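Local coordinates for protein MlnE (Bacillus amyloliquefaciens subsp. plantarum, PDB 5D2E) that forms the N-terminal B-type ketoreductase of a macrolactin assembly-line protein, binds NADP and probably reduces keto groups on the growing polyketide chain, at residues F194-Q199 / V412-G417; E378-P383 / Q418-F423; F406-A411 / F423-M428; S446-L451 / Q494-S499. All blocks are in the same frame, centred on the assembly; numbering follows the deposited sequence.

How the interactions relate
The four contacts run from the seam between two Rossmann-like halves of the ketoreductase to the NADP site. Interaction 1 sets helix 186-201 of the first half on the loop before helix 419-437. Interaction 2 packs that helix on helix 374-381, and interaction 3 packs it on strand 402-408; the two share Phe423, and their centres are about 9 Å apart. Interaction 4 pairs strand 443-453, the neighbour of strand 402-408, with strand 494-499. Along the chain interactions 1, 2 and 3 interlace, while interaction 4 follows. The centres of interactions 2 and 4 lie about 17 Å apart. Interactions 2, 3 and 4 all touch NADP, so one strand-helix-strand unit helps frame the cofactor.

Interaction 1. Residues F194-Q199 / V412-G417; sequences FLKTVQ and VLPNAG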
# COMPACT_ATOMS: atom_id res chain seq x y z
N PHE A 194 7.06 0.42 -1.56
CA PHE A 194 8.28 1.01 -0.99
C PHE A 194 9.47 0.77 -1.94
O PHE A 194 10.22 1.70 -2.25
CB PHE A 194 8.51 0.38 0.40
CG PHE A 194 9.71 0.85 1.11
CD1 PHE A 194 9.65 2.02 1.88
CD2 PHE A 194 10.88 0.13 1.06
CE1 PHE A 194 10.77 2.49 2.52
CE2 PHE A 194 12.01 0.58 1.71
CZ PHE A 194 11.94 1.77 2.44
N LEU A 195 9.68 -0.46 -2.37
CA LEU A 195 10.84 -0.78 -3.19
C LEU A 195 10.84 -0.06 -4.53
O LEU A 195 11.91 0.34 -5.06
CB LEU A 195 10.92 -2.31 -3.46
CG LEU A 195 11.11 -3.18 -2.21
CD1 LEU A 195 10.92 -4.65 -2.52
CD2 LEU A 195 12.50 -2.94 -1.64
N LYS A 196 9.68 0.07 -5.13
CA LYS A 196 9.57 0.79 -6.41
C LYS A 196 10.03 2.21 -6.19
O LYS A 196 10.66 2.79 -7.04
CB LYS A 196 8.13 0.87 -6.88
CG LYS A 196 7.62 -0.37 -7.55
CD LYS A 196 6.17 -0.09 -7.95
CE LYS A 196 5.76 -0.98 -9.07
NZ LYS A 196 4.29 -1.10 -8.92
N THR A 197 9.73 2.77 -5.02
CA THR A 197 10.18 4.18 -4.81
C THR A 197 11.66 4.28 -4.44
O THR A 197 12.33 5.18 -4.90
CB THR A 197 9.15 5.14 -4.12
OG1 THR A 197 9.75 6.29 -3.38
CG2 THR A 197 8.02 4.47 -3.50
N VAL A 198 12.19 3.29 -3.70
CA VAL A 198 13.68 3.23 -3.51
C VAL A 198 14.36 3.24 -4.87
O VAL A 198 15.36 3.98 -5.10
CB VAL A 198 14.08 1.98 -2.71
CG1 VAL A 198 15.57 1.70 -2.79
CG2 VAL A 198 13.58 2.11 -1.28
N GLN A 199 13.87 2.41 -5.78
CA GLN A 199 14.47 2.32 -7.07
C GLN A 199 14.37 3.68 -7.84
O GLN A 199 15.28 4.03 -8.56
CB GLN A 199 13.86 1.20 -7.90
CG GLN A 199 14.67 0.87 -9.13
CD GLN A 199 14.32 -0.42 -9.85
OE1 GLN A 199 14.49 -0.52 -11.03
NE2 GLN A 199 13.84 -1.37 -9.16
N VAL A 412 1.27 2.43 -6.69
CA VAL A 412 1.50 1.74 -7.94
C VAL A 412 2.54 2.39 -8.83
O VAL A 412 3.31 1.70 -9.48
CB VAL A 412 0.16 1.55 -8.72
CG1 VAL A 412 0.47 0.89 -10.03
CG2 VAL A 412 -0.78 0.62 -7.94
N LEU A 413 2.57 3.73 -8.87
CA LEU A 413 3.53 4.45 -9.65
C LEU A 413 4.12 5.48 -8.69
O LEU A 413 3.68 6.65 -8.64
CB LEU A 413 2.79 5.16 -10.79
CG LEU A 413 1.96 4.33 -11.78
CD1 LEU A 413 0.97 5.23 -12.52
CD2 LEU A 413 2.87 3.59 -12.76
N PRO A 414 5.10 5.09 -7.89
CA PRO A 414 5.48 6.14 -6.91
C PRO A 414 6.45 7.16 -7.44
O PRO A 414 6.97 7.03 -8.53
CB PRO A 414 6.04 5.39 -5.71
CG PRO A 414 6.41 4.04 -6.26
CD PRO A 414 5.51 3.75 -7.45
N ASN A 415 6.55 8.24 -6.72
CA ASN A 415 7.55 9.22 -7.04
C ASN A 415 8.52 9.22 -5.93
O ASN A 415 8.17 8.98 -4.75
CB ASN A 415 6.93 10.61 -7.25
CG ASN A 415 5.84 10.56 -8.31
OD1 ASN A 415 6.13 10.66 -9.49
ND2 ASN A 415 4.60 10.25 -7.88
N ALA A 416 9.73 9.54 -6.33
CA ALA A 416 10.79 9.82 -5.42
C ALA A 416 10.31 10.66 -4.23
O ALA A 416 9.61 11.65 -4.39
CB ALA A 416 11.92 10.48 -6.20
N GLY A 417 10.66 10.27 -3.01
CA GLY A 417 10.22 11.01 -1.84
C GLY A 417 8.97 10.50 -1.12
O GLY A 417 8.69 10.92 -0.01
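Lys196 and Thr197 lie on helix 186-201 of the first Rossmann-like half of this ketoreductase, and they meet Pro414 in the loop that leads into helix 419-437 of the NADP-binding half. The contact is therefore part of the seam between the two halves. Pro414 points its ring at the helix, and its CA is 5.5 Å from the CA of Thr197. The Lys196 side chain crosses that of Pro414 at about a right angle, with Lys196 CB 3.7 Å from Pro414 CG. The Lys196 chain is extended beyond CG, which carries the ammonium group past the proline to the backbone of Val412. There Lys196 NZ gives a hydrogen bond to Val412 O at 3.0 Å. It approaches with a C=O...N angle of 129°, tilted from the carbonyl plane. The same NZ has a long, weak ion pair with Glu192 one turn earlier. Thr197 has its hydroxyl anti to the backbone N (chi1 154°), turned to the later part of the loop. Thr197 OG1 makes a weak hydrogen bond to Asn415 O at 3.4 Å. Its methyl CG2 lies against the proline ring, though the modelled spacing there is doubtful. Further along the loop, Gly417 has a positive phi of 96°, a backbone conformation that glycine takes readily. Its N-H is bonded to Glu201, on the same helix as Lys196. Around the contact, Thr197 and Pro414 also touch Ala422 on helix 419-437. The other side of helix 186-201 packs through Leu195 and Val198 on Phe159 of helix 141-164 and on strand 205-214.

Interaction 2. Residues E378-P383 / Q418-F423; sequences EEVIAP and QSDYAF. With NAP (NADP nicotinamide-adenine-dinucleotide phosphate), chain B.
Val380 and Tyr421 bring the backbones of helices 374-381 and 419-437 together with their CA atoms 6.2 Å apart, and Ile381 and Asp420 are nearly as close. No hydrogen bond crosses between the two segments; the join is made by side-chain packing. Val380 is directed toward the other helix, and both of its methyls make contact. Its CG1 rests on the backbone, 3.7 Å from Tyr421 N, and at 4.1 Å from Tyr421 CB. Its CG2 and CB lie against the carboxylate, with CB 3.5 Å from Asp420 OD2. The Val380 and Asp420 side chains cross at about a right angle. Asp420 has CG between its backbone N and carbonyl carbon (chi1 45°), which brings OD1 beside the backbone, where it takes a weak bond from Tyr421 N. OD2 forms a salt bridge with Lys372. Ile381 uses its CG2 methyl, which meets the edge of the Phe423 ring at 4.2 Å from CD2. Tyr421 holds CG anti to the backbone N (chi1 -176°), which carries the ring to the cofactor. Its OH lies 2.4 Å from NADP O2D on the nicotinamide ribose, a very short hydrogen bond in which either could be the donor; the exact length is doubtful. Tyr421 is thus an NADP-binding residue, and Lys384, also bonded to NADP, lies beside it. The helix pair sits next to helix 141-164, which touches Ile381 through Tyr153 and Phe423 through Leu148 and Leu152. Helix 186-201 adds Phe194 and Thr197 against Ser419.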
# COMPACT_ATOMS: atom_id res chain seq x y z
N GLU A 378 6.92 6.37 10.85
CA GLU A 378 5.86 6.00 11.82
C GLU A 378 4.66 6.91 11.73
O GLU A 378 3.52 6.44 11.77
CB GLU A 378 6.32 5.99 13.28
CG GLU A 378 7.42 5.00 13.57
CD GLU A 378 8.14 5.18 14.93
OE1 GLU A 378 8.19 6.28 15.53
OE2 GLU A 378 8.67 4.16 15.40
N GLU A 379 4.93 8.22 11.62
CA GLU A 379 3.86 9.19 11.45
C GLU A 379 3.08 9.05 10.20
O GLU A 379 1.86 9.13 10.22
CB GLU A 379 4.42 10.63 11.48
CG GLU A 379 4.86 11.01 12.87
CD GLU A 379 5.39 12.44 12.84
OE1 GLU A 379 4.58 13.35 12.54
OE2 GLU A 379 6.59 12.61 12.97
N VAL A 380 3.75 8.88 9.08
CA VAL A 380 3.05 8.77 7.79
C VAL A 380 2.21 7.50 7.71
O VAL A 380 1.11 7.53 7.15
CB VAL A 380 4.04 8.85 6.64
CG1 VAL A 380 3.45 8.38 5.34
CG2 VAL A 380 4.61 10.25 6.55
N ILE A 381 2.72 6.38 8.23
CA ILE A 381 2.00 5.13 8.06
C ILE A 381 0.85 4.95 9.08
O ILE A 381 -0.06 4.14 8.81
CB ILE A 381 2.89 3.86 8.10
CG1 ILE A 381 3.40 3.54 9.50
CG2 ILE A 381 4.01 4.00 7.07
CD1 ILE A 381 4.14 2.20 9.56
N ALA A 382 0.90 5.66 10.21
CA ALA A 382 -0.04 5.40 11.30
C ALA A 382 -1.50 5.35 10.85
O ALA A 382 -2.18 4.41 11.20
CB ALA A 382 0.12 6.46 12.41
N PRO A 383 -1.99 6.37 10.11
CA PRO A 383 -3.43 6.31 9.85
C PRO A 383 -3.90 5.28 8.84
O PRO A 383 -5.07 4.84 8.88
CB PRO A 383 -3.75 7.70 9.32
CG PRO A 383 -2.44 8.25 8.81
CD PRO A 383 -1.39 7.64 9.66
N GLN A 418 8.26 9.56 -1.70
CA GLN A 418 6.99 9.11 -1.12
C GLN A 418 7.07 7.65 -0.67
O GLN A 418 6.05 6.96 -0.72
CB GLN A 418 5.92 9.15 -2.19
CG GLN A 418 5.79 10.42 -2.99
CD GLN A 418 4.64 10.28 -4.01
OE1 GLN A 418 4.77 9.65 -5.10
NE2 GLN A 418 3.50 10.82 -3.63
N SER A 419 8.25 7.17 -0.27
CA SER A 419 8.39 5.70 -0.09
C SER A 419 7.44 5.10 1.00
O SER A 419 6.85 4.03 0.78
CB SER A 419 9.83 5.32 0.17
OG SER A 419 10.27 5.91 1.33
N ASP A 420 7.32 5.76 2.13
CA ASP A 420 6.53 5.33 3.26
C ASP A 420 5.06 5.59 2.98
O ASP A 420 4.19 4.76 3.30
CB ASP A 420 6.92 5.96 4.58
CG ASP A 420 7.16 7.49 4.49
OD1 ASP A 420 7.22 8.03 3.37
OD2 ASP A 420 7.25 8.12 5.54
N TYR A 421 4.78 6.69 2.30
CA TYR A 421 3.39 7.02 1.87
C TYR A 421 2.89 5.98 0.87
O TYR A 421 1.74 5.51 0.98
CB TYR A 421 3.36 8.43 1.26
CG TYR A 421 2.01 8.96 0.84
CD1 TYR A 421 1.07 9.39 1.79
CD2 TYR A 421 1.70 9.10 -0.50
CE1 TYR A 421 -0.17 9.88 1.41
CE2 TYR A 421 0.46 9.62 -0.89
CZ TYR A 421 -0.45 10.00 0.06
OH TYR A 421 -1.63 10.50 -0.38
N ALA A 422 3.72 5.63 -0.11
CA ALA A 422 3.39 4.63 -1.11
C ALA A 422 3.12 3.29 -0.41
O ALA A 422 2.11 2.65 -0.69
CB ALA A 422 4.51 4.52 -2.11
N PHE A 423 3.99 2.92 0.55
CA PHE A 423 3.80 1.70 1.33
C PHE A 423 2.46 1.72 2.09
O PHE A 423 1.71 0.73 2.08
CB PHE A 423 4.97 1.54 2.32
CG PHE A 423 4.75 0.45 3.32
CD1 PHE A 423 5.07 -0.86 2.99
CD2 PHE A 423 4.17 0.70 4.52
CE1 PHE A 423 4.90 -1.89 3.87
CE2 PHE A 423 3.90 -0.35 5.40
CZ PHE A 423 4.30 -1.64 5.08
PA NAP B . -5.99 16.43 3.94
O1A NAP B . -6.87 17.66 3.60
O2A NAP B . -4.73 16.53 4.78
O5B NAP B . -7.00 15.49 4.77
C5B NAP B . -6.49 14.36 5.46
C4B NAP B . -7.09 14.48 6.84
O4B NAP B . -6.63 13.35 7.62
C3B NAP B . -6.68 15.74 7.64
O3B NAP B . -7.80 16.61 7.82
C2B NAP B . -6.22 15.20 9.00
O2B NAP B . -6.73 15.96 10.05
C1B NAP B . -6.73 13.74 8.97
N9A NAP B . -5.93 12.80 9.74
C8A NAP B . -4.57 12.54 9.62
N7A NAP B . -4.15 11.63 10.56
C5A NAP B . -5.26 11.23 11.22
C6A NAP B . -5.54 10.33 12.31
N6A NAP B . -4.49 9.60 12.82
N1A NAP B . -6.86 10.27 12.81
C2A NAP B . -7.83 11.01 12.26
N3A NAP B . -7.63 11.89 11.23
C4A NAP B . -6.42 12.04 10.70
O3 NAP B . -5.61 15.61 2.59
PN NAP B . -6.58 15.32 1.32
O1N NAP B . -6.00 15.97 0.08
O2N NAP B . -7.98 15.47 1.84
O5D NAP B . -6.44 13.74 1.02
C5D NAP B . -7.30 12.87 1.83
C4D NAP B . -6.99 11.39 1.60
O4D NAP B . -6.98 11.05 0.22
C3D NAP B . -5.59 11.07 2.13
O3D NAP B . -5.64 9.84 2.84
C2D NAP B . -4.70 11.00 0.90
O2D NAP B . -3.54 10.14 1.10
C1D NAP B . -5.68 10.55 -0.22
N1N NAP B . -5.21 11.07 -1.54
C2N NAP B . -5.34 12.40 -1.87
C3N NAP B . -4.91 12.95 -3.09
C7N NAP B . -5.09 14.46 -3.44
O7N NAP B . -4.64 14.92 -4.49
N7N NAP B . -5.75 15.32 -2.65
C4N NAP B . -4.29 12.08 -3.99
C5N NAP B . -4.12 10.74 -3.64
C6N NAP B . -4.60 10.24 -2.42
P2B NAP B . -6.05 16.06 11.54
O1X NAP B . -4.63 16.58 11.40
O2X NAP B . -7.00 17.00 12.35
O3X NAP B . -6.05 14.65 12.08

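Interaction 3. Residues F406-A411 / F423-M428; sequences FSSLSA and FANGCM. With NAP (NADP nicotinamide-adenine-dinucleotide phosphate), chain B.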
# COMPACT_ATOMS: atom_id res chain seq x y z
N PHE A 406 -9.32 5.48 0.86
CA PHE A 406 -8.76 6.50 -0.10
C PHE A 406 -7.27 6.30 -0.19
O PHE A 406 -6.48 6.82 0.64
CB PHE A 406 -9.14 7.92 0.36
CG PHE A 406 -10.59 8.32 0.04
CD1 PHE A 406 -11.54 7.41 -0.45
CD2 PHE A 406 -11.01 9.61 0.22
CE1 PHE A 406 -12.83 7.77 -0.78
CE2 PHE A 406 -12.33 9.98 -0.10
CZ PHE A 406 -13.23 9.07 -0.61
N SER A 407 -6.88 5.48 -1.15
CA SER A 407 -5.50 5.14 -1.36
C SER A 407 -4.93 6.12 -2.40
O SER A 407 -5.54 7.16 -2.71
CB SER A 407 -5.42 3.66 -1.77
OG SER A 407 -4.07 3.24 -1.80
N SER A 408 -3.76 5.82 -2.94
CA SER A 408 -3.05 6.71 -3.78
C SER A 408 -2.44 5.92 -4.89
O SER A 408 -1.97 4.79 -4.72
CB SER A 408 -1.95 7.44 -2.96
OG SER A 408 -1.05 8.11 -3.81
N LEU A 409 -2.43 6.53 -6.06
CA LEU A 409 -1.71 6.07 -7.18
C LEU A 409 -0.21 5.93 -6.94
O LEU A 409 0.43 5.10 -7.60
CB LEU A 409 -2.00 6.95 -8.39
CG LEU A 409 -1.62 6.48 -9.79
CD1 LEU A 409 -2.35 5.19 -10.15
CD2 LEU A 409 -1.95 7.60 -10.77
N SER A 410 0.33 6.62 -5.94
CA SER A 410 1.70 6.42 -5.50
C SER A 410 2.01 4.95 -5.06
O SER A 410 3.16 4.55 -5.09
CB SER A 410 2.09 7.38 -4.40
OG SER A 410 1.54 7.00 -3.13
N ALA A 411 0.97 4.18 -4.70
CA ALA A 411 1.18 2.76 -4.32
C ALA A 411 1.61 1.94 -5.52
O ALA A 411 2.29 0.88 -5.42
CB ALA A 411 -0.10 2.19 -3.68
N PHE A 423 3.99 2.92 0.55
CA PHE A 423 3.80 1.70 1.33
C PHE A 423 2.46 1.72 2.09
O PHE A 423 1.71 0.73 2.08
CB PHE A 423 4.97 1.54 2.32
CG PHE A 423 4.75 0.45 3.32
CD1 PHE A 423 5.07 -0.86 2.99
CD2 PHE A 423 4.17 0.70 4.52
CE1 PHE A 423 4.90 -1.89 3.87
CE2 PHE A 423 3.90 -0.35 5.40
CZ PHE A 423 4.30 -1.64 5.08
N ALA A 424 2.21 2.81 2.82
CA ALA A 424 1.02 2.91 3.64
C ALA A 424 -0.28 2.72 2.78
O ALA A 424 -1.20 1.99 3.15
CB ALA A 424 1.01 4.20 4.39
N ASN A 425 -0.30 3.33 1.61
CA ASN A 425 -1.44 3.22 0.76
C ASN A 425 -1.52 1.79 0.22
O ASN A 425 -2.60 1.20 0.16
CB ASN A 425 -1.38 4.26 -0.34
CG ASN A 425 -1.81 5.65 0.20
OD1 ASN A 425 -2.97 5.85 0.52
ND2 ASN A 425 -0.85 6.55 0.37
N GLY A 426 -0.36 1.21 -0.12
CA GLY A 426 -0.32 -0.14 -0.67
C GLY A 426 -0.81 -1.15 0.35
O GLY A 426 -1.41 -2.18 -0.02
N CYS A 427 -0.60 -0.84 1.63
CA CYS A 427 -1.11 -1.66 2.70
C CYS A 427 -2.66 -1.71 2.74
O CYS A 427 -3.23 -2.79 2.84
CB CYS A 427 -0.48 -1.24 3.98
SG CYS A 427 -0.96 -2.31 5.30
N MET A 428 -3.34 -0.58 2.57
CA MET A 428 -4.78 -0.58 2.40
C MET A 428 -5.23 -1.39 1.22
O MET A 428 -6.23 -2.08 1.30
CB MET A 428 -5.33 0.86 2.27
CG MET A 428 -4.99 1.69 3.45
SD MET A 428 -5.87 3.24 3.69
CE MET A 428 -5.52 4.11 2.16
PA NAP B . -5.99 16.43 3.94
O1A NAP B . -6.87 17.66 3.60
O2A NAP B . -4.73 16.53 4.78
O5B NAP B . -7.00 15.49 4.77
C5B NAP B . -6.49 14.36 5.46
C4B NAP B . -7.09 14.48 6.84
O4B NAP B . -6.63 13.35 7.62
C3B NAP B . -6.68 15.74 7.64
O3B NAP B . -7.80 16.61 7.82
C2B NAP B . -6.22 15.20 9.00
O2B NAP B . -6.73 15.96 10.05
C1B NAP B . -6.73 13.74 8.97
N9A NAP B . -5.93 12.80 9.74
C8A NAP B . -4.57 12.54 9.62
N7A NAP B . -4.15 11.63 10.56
C5A NAP B . -5.26 11.23 11.22
C6A NAP B . -5.54 10.33 12.31
N6A NAP B . -4.49 9.60 12.82
N1A NAP B . -6.86 10.27 12.81
C2A NAP B . -7.83 11.01 12.26
N3A NAP B . -7.63 11.89 11.23
C4A NAP B . -6.42 12.04 10.70
O3 NAP B . -5.61 15.61 2.59
PN NAP B . -6.58 15.32 1.32
O1N NAP B . -6.00 15.97 0.08
O2N NAP B . -7.98 15.47 1.84
O5D NAP B . -6.44 13.74 1.02
C5D NAP B . -7.30 12.87 1.83
C4D NAP B . -6.99 11.39 1.60
O4D NAP B . -6.98 11.05 0.22
C3D NAP B . -5.59 11.07 2.13
O3D NAP B . -5.64 9.84 2.84
C2D NAP B . -4.70 11.00 0.90
O2D NAP B . -3.54 10.14 1.10
C1D NAP B . -5.68 10.55 -0.22
N1N NAP B . -5.21 11.07 -1.54
C2N NAP B . -5.34 12.40 -1.87
C3N NAP B . -4.91 12.95 -3.09
C7N NAP B . -5.09 14.46 -3.44
O7N NAP B . -4.64 14.92 -4.49
N7N NAP B . -5.75 15.32 -2.65
C4N NAP B . -4.29 12.08 -3.99
C5N NAP B . -4.12 10.74 -3.64
C6N NAP B . -4.60 10.24 -2.42
P2B NAP B . -6.05 16.06 11.54
O1X NAP B . -4.63 16.58 11.40
O2X NAP B . -7.00 17.00 12.35
O3X NAP B . -6.05 14.65 12.08
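Asn425 and Met428 both hold CG anti to the carbonyl carbon (chi1 -78° and -58°), and this turns them from helix 419-437 toward Phe406, Ser407 and Ser408 on strand 402-408. Met428 then bends at its last torsion, so its methyl end comes over the strand backbone. Its CE lies 3.3 Å from Phe406 O and also packs on Ser407. The amide of Asn425 reaches alongside the strand, where OD1 is 3.2 Å from Ser407 CA and ND2 is 3.6 Å from Ser408 CB. Ser407 OG lies close to the helix backbone, 3.2 Å from Asn425 CB, but its hydrogen bond goes to Asp429 one turn further on. Beyond the strand, Ala411 sets its CB on the helix at 3.7 Å from Gly426 N. Gly426 has no side chain, and the methyl meets the backbone. Strand 406-408 and helix 423-428 approach to 7.2 Å between axes, at an angle of 129°. This is packing within a beta-alpha-beta unit of the Rossmann type. No hydrogen bond crosses between the segments; the polar ends have partners nearby. Asn425 ND2 bonds Tyr421 O, and its OD1 accepts a bond from Lys384 NZ. Ser408 OG and Ser410 OG share a hydrogen bond of 2.9 Å. On the cofactor side, Ser407 O comes within 3.2 Å of NADP C6N on the nicotinamide ring. Asn425 is therefore a second-shell residue that helps position Lys384, itself bonded to NADP. The buried polar groups divide the work: Ser407 to Asp429 ties strand to helix, and Asn425 to Lys384 ties the helix to the cofactor site.

Interaction 4. Residues S446-L451 / Q494-S499; sequences SINWPL and QLAVIS. With NAP (NADP nicotinamide-adenine-dinucleotide phosphate), chain B.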
# COMPACT_ATOMS: atom_id res chain seq x y z
N SER A 446 -10.62 -0.23 -2.17
CA SER A 446 -9.55 0.70 -2.05
C SER A 446 -9.44 1.38 -3.39
O SER A 446 -9.32 0.70 -4.40
CB SER A 446 -8.20 -0.01 -1.75
OG SER A 446 -7.14 0.97 -1.50
N ILE A 447 -9.43 2.74 -3.38
CA ILE A 447 -9.28 3.52 -4.60
C ILE A 447 -7.92 4.20 -4.66
O ILE A 447 -7.60 4.99 -3.77
CB ILE A 447 -10.36 4.61 -4.71
CG1 ILE A 447 -11.74 4.00 -4.64
CG2 ILE A 447 -10.14 5.41 -5.99
CD1 ILE A 447 -12.90 5.01 -4.47
N ASN A 448 -7.12 3.89 -5.67
CA ASN A 448 -5.84 4.54 -5.82
C ASN A 448 -6.07 5.89 -6.60
O ASN A 448 -6.06 5.94 -7.86
CB ASN A 448 -4.91 3.71 -6.59
CG ASN A 448 -4.61 2.35 -5.94
OD1 ASN A 448 -5.14 1.34 -6.38
ND2 ASN A 448 -3.73 2.33 -4.95
N TRP A 449 -6.32 6.92 -5.82
CA TRP A 449 -6.51 8.26 -6.38
C TRP A 449 -5.22 8.92 -6.89
O TRP A 449 -4.18 8.81 -6.26
CB TRP A 449 -7.02 9.17 -5.30
CG TRP A 449 -8.37 8.90 -4.78
CD1 TRP A 449 -8.69 8.63 -3.47
CD2 TRP A 449 -9.61 8.91 -5.49
NE1 TRP A 449 -10.02 8.47 -3.35
CE2 TRP A 449 -10.62 8.64 -4.57
CE3 TRP A 449 -9.98 9.14 -6.83
CZ2 TRP A 449 -12.00 8.62 -4.91
CZ3 TRP A 449 -11.37 9.17 -7.17
CH2 TRP A 449 -12.35 8.84 -6.22
N PRO A 450 -5.29 9.60 -8.04
CA PRO A 450 -4.23 10.48 -8.46
C PRO A 450 -4.39 11.84 -7.75
O PRO A 450 -5.25 12.00 -6.85
CB PRO A 450 -4.49 10.58 -9.94
CG PRO A 450 -5.98 10.71 -9.97
CD PRO A 450 -6.50 9.86 -8.82
N LEU A 451 -3.55 12.81 -8.13
CA LEU A 451 -3.65 14.20 -7.59
C LEU A 451 -4.93 14.87 -8.07
O LEU A 451 -5.29 14.78 -9.26
CB LEU A 451 -2.48 15.08 -8.03
CG LEU A 451 -1.25 14.84 -7.22
CD1 LEU A 451 -0.07 15.58 -7.88
CD2 LEU A 451 -1.50 15.28 -5.77
N GLN A 494 -10.12 -3.35 -5.71
CA GLN A 494 -9.10 -2.31 -5.85
C GLN A 494 -9.21 -1.69 -7.23
O GLN A 494 -9.16 -2.42 -8.26
CB GLN A 494 -7.68 -2.83 -5.71
CG GLN A 494 -6.61 -1.68 -5.85
CD GLN A 494 -5.15 -2.17 -5.81
OE1 GLN A 494 -4.90 -3.36 -5.66
NE2 GLN A 494 -4.22 -1.27 -5.98
N LEU A 495 -9.37 -0.36 -7.28
CA LEU A 495 -9.42 0.35 -8.55
C LEU A 495 -8.53 1.59 -8.49
O LEU A 495 -8.49 2.25 -7.47
CB LEU A 495 -10.87 0.77 -8.88
CG LEU A 495 -11.81 -0.40 -9.29
CD1 LEU A 495 -13.24 0.10 -9.28
CD2 LEU A 495 -11.47 -0.93 -10.67
N ALA A 496 -7.76 1.80 -9.54
CA ALA A 496 -6.94 2.99 -9.71
C ALA A 496 -7.62 3.97 -10.68
O ALA A 496 -8.14 3.60 -11.70
CB ALA A 496 -5.61 2.66 -10.24
N VAL A 497 -7.54 5.25 -10.32
CA VAL A 497 -8.12 6.32 -11.12
C VAL A 497 -6.94 7.12 -11.64
O VAL A 497 -6.12 7.56 -10.85
CB VAL A 497 -9.07 7.21 -10.32
CG1 VAL A 497 -9.58 8.34 -11.24
CG2 VAL A 497 -10.26 6.47 -9.69
N ILE A 498 -6.82 7.21 -12.96
CA ILE A 498 -5.77 7.95 -13.62
C ILE A 498 -6.41 8.99 -14.61
O ILE A 498 -7.26 8.66 -15.44
CB ILE A 498 -4.79 7.04 -14.37
CG1 ILE A 498 -4.36 5.86 -13.46
CG2 ILE A 498 -3.57 7.85 -14.76
CD1 ILE A 498 -3.41 4.95 -14.17
N SER A 499 -5.96 10.23 -14.46
CA SER A 499 -6.52 11.40 -15.18
C SER A 499 -5.49 11.91 -16.21
O SER A 499 -4.36 12.27 -15.86
CB SER A 499 -6.90 12.48 -14.15
OG SER A 499 -7.32 13.66 -14.79
PA NAP B . -5.99 16.43 3.94
O1A NAP B . -6.87 17.66 3.60
O2A NAP B . -4.73 16.53 4.78
O5B NAP B . -7.00 15.49 4.77
C5B NAP B . -6.49 14.36 5.46
C4B NAP B . -7.09 14.48 6.84
O4B NAP B . -6.63 13.35 7.62
C3B NAP B . -6.68 15.74 7.64
O3B NAP B . -7.80 16.61 7.82
C2B NAP B . -6.22 15.20 9.00
O2B NAP B . -6.73 15.96 10.05
C1B NAP B . -6.73 13.74 8.97
N9A NAP B . -5.93 12.80 9.74
C8A NAP B . -4.57 12.54 9.62
N7A NAP B . -4.15 11.63 10.56
C5A NAP B . -5.26 11.23 11.22
C6A NAP B . -5.54 10.33 12.31
N6A NAP B . -4.49 9.60 12.82
N1A NAP B . -6.86 10.27 12.81
C2A NAP B . -7.83 11.01 12.26
N3A NAP B . -7.63 11.89 11.23
C4A NAP B . -6.42 12.04 10.70
O3 NAP B . -5.61 15.61 2.59
PN NAP B . -6.58 15.32 1.32
O1N NAP B . -6.00 15.97 0.08
O2N NAP B . -7.98 15.47 1.84
O5D NAP B . -6.44 13.74 1.02
C5D NAP B . -7.30 12.87 1.83
C4D NAP B . -6.99 11.39 1.60
O4D NAP B . -6.98 11.05 0.22
C3D NAP B . -5.59 11.07 2.13
O3D NAP B . -5.64 9.84 2.84
C2D NAP B . -4.70 11.00 0.90
O2D NAP B . -3.54 10.14 1.10
C1D NAP B . -5.68 10.55 -0.22
N1N NAP B . -5.21 11.07 -1.54
C2N NAP B . -5.34 12.40 -1.87
C3N NAP B . -4.91 12.95 -3.09
C7N NAP B . -5.09 14.46 -3.44
O7N NAP B . -4.64 14.92 -4.49
N7N NAP B . -5.75 15.32 -2.65
C4N NAP B . -4.29 12.08 -3.99
C5N NAP B . -4.12 10.74 -3.64
C6N NAP B . -4.60 10.24 -2.42
P2B NAP B . -6.05 16.06 11.54
O1X NAP B . -4.63 16.58 11.40
O2X NAP B . -7.00 17.00 12.35
O3X NAP B . -6.05 14.65 12.08
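Gln494, extended, crosses Asn448 at a slant from the neighbouring parallel strand. Its CB passes Ser446 O at 4.1 Å, and CG comes 3.4 Å from Asn448 OD1. CD passes the same oxygen at 3.6 Å. At the tip, NE2 gives Asn448 OD1 a nearly straight hydrogen bond of 2.8 Å, at 172°. The oxygen lies in the Gln494 amide plane, and the two amide planes stand 50° apart. The other end of the Asn448 amide, ND2, is bonded to Asp429 and Ser408 O, which fixes its rotation. The backbones pair by three bonds: Leu495 N to Ser446 O, Asn448 N to Leu495 O and Val497 N to Asn448 O. The bonding to strand 494-499 stops there, since Pro450 has no N-H for Val497 O and meets it with CD at 3.1 Å. On the face shared with Ile447, Val497 CG2 lies 3.9 Å from both Ile447 CG2 and Trp449 CZ3. Ile447 CG2 sits over the centre of one face of the Trp449 ring. Here the chain also lines NADP, with Pro450 O 3.0 Å from C4N. Strand 494-499 is thus bonded, through amide and backbone, to the strand whose carbonyls lie against the nicotinamide ring.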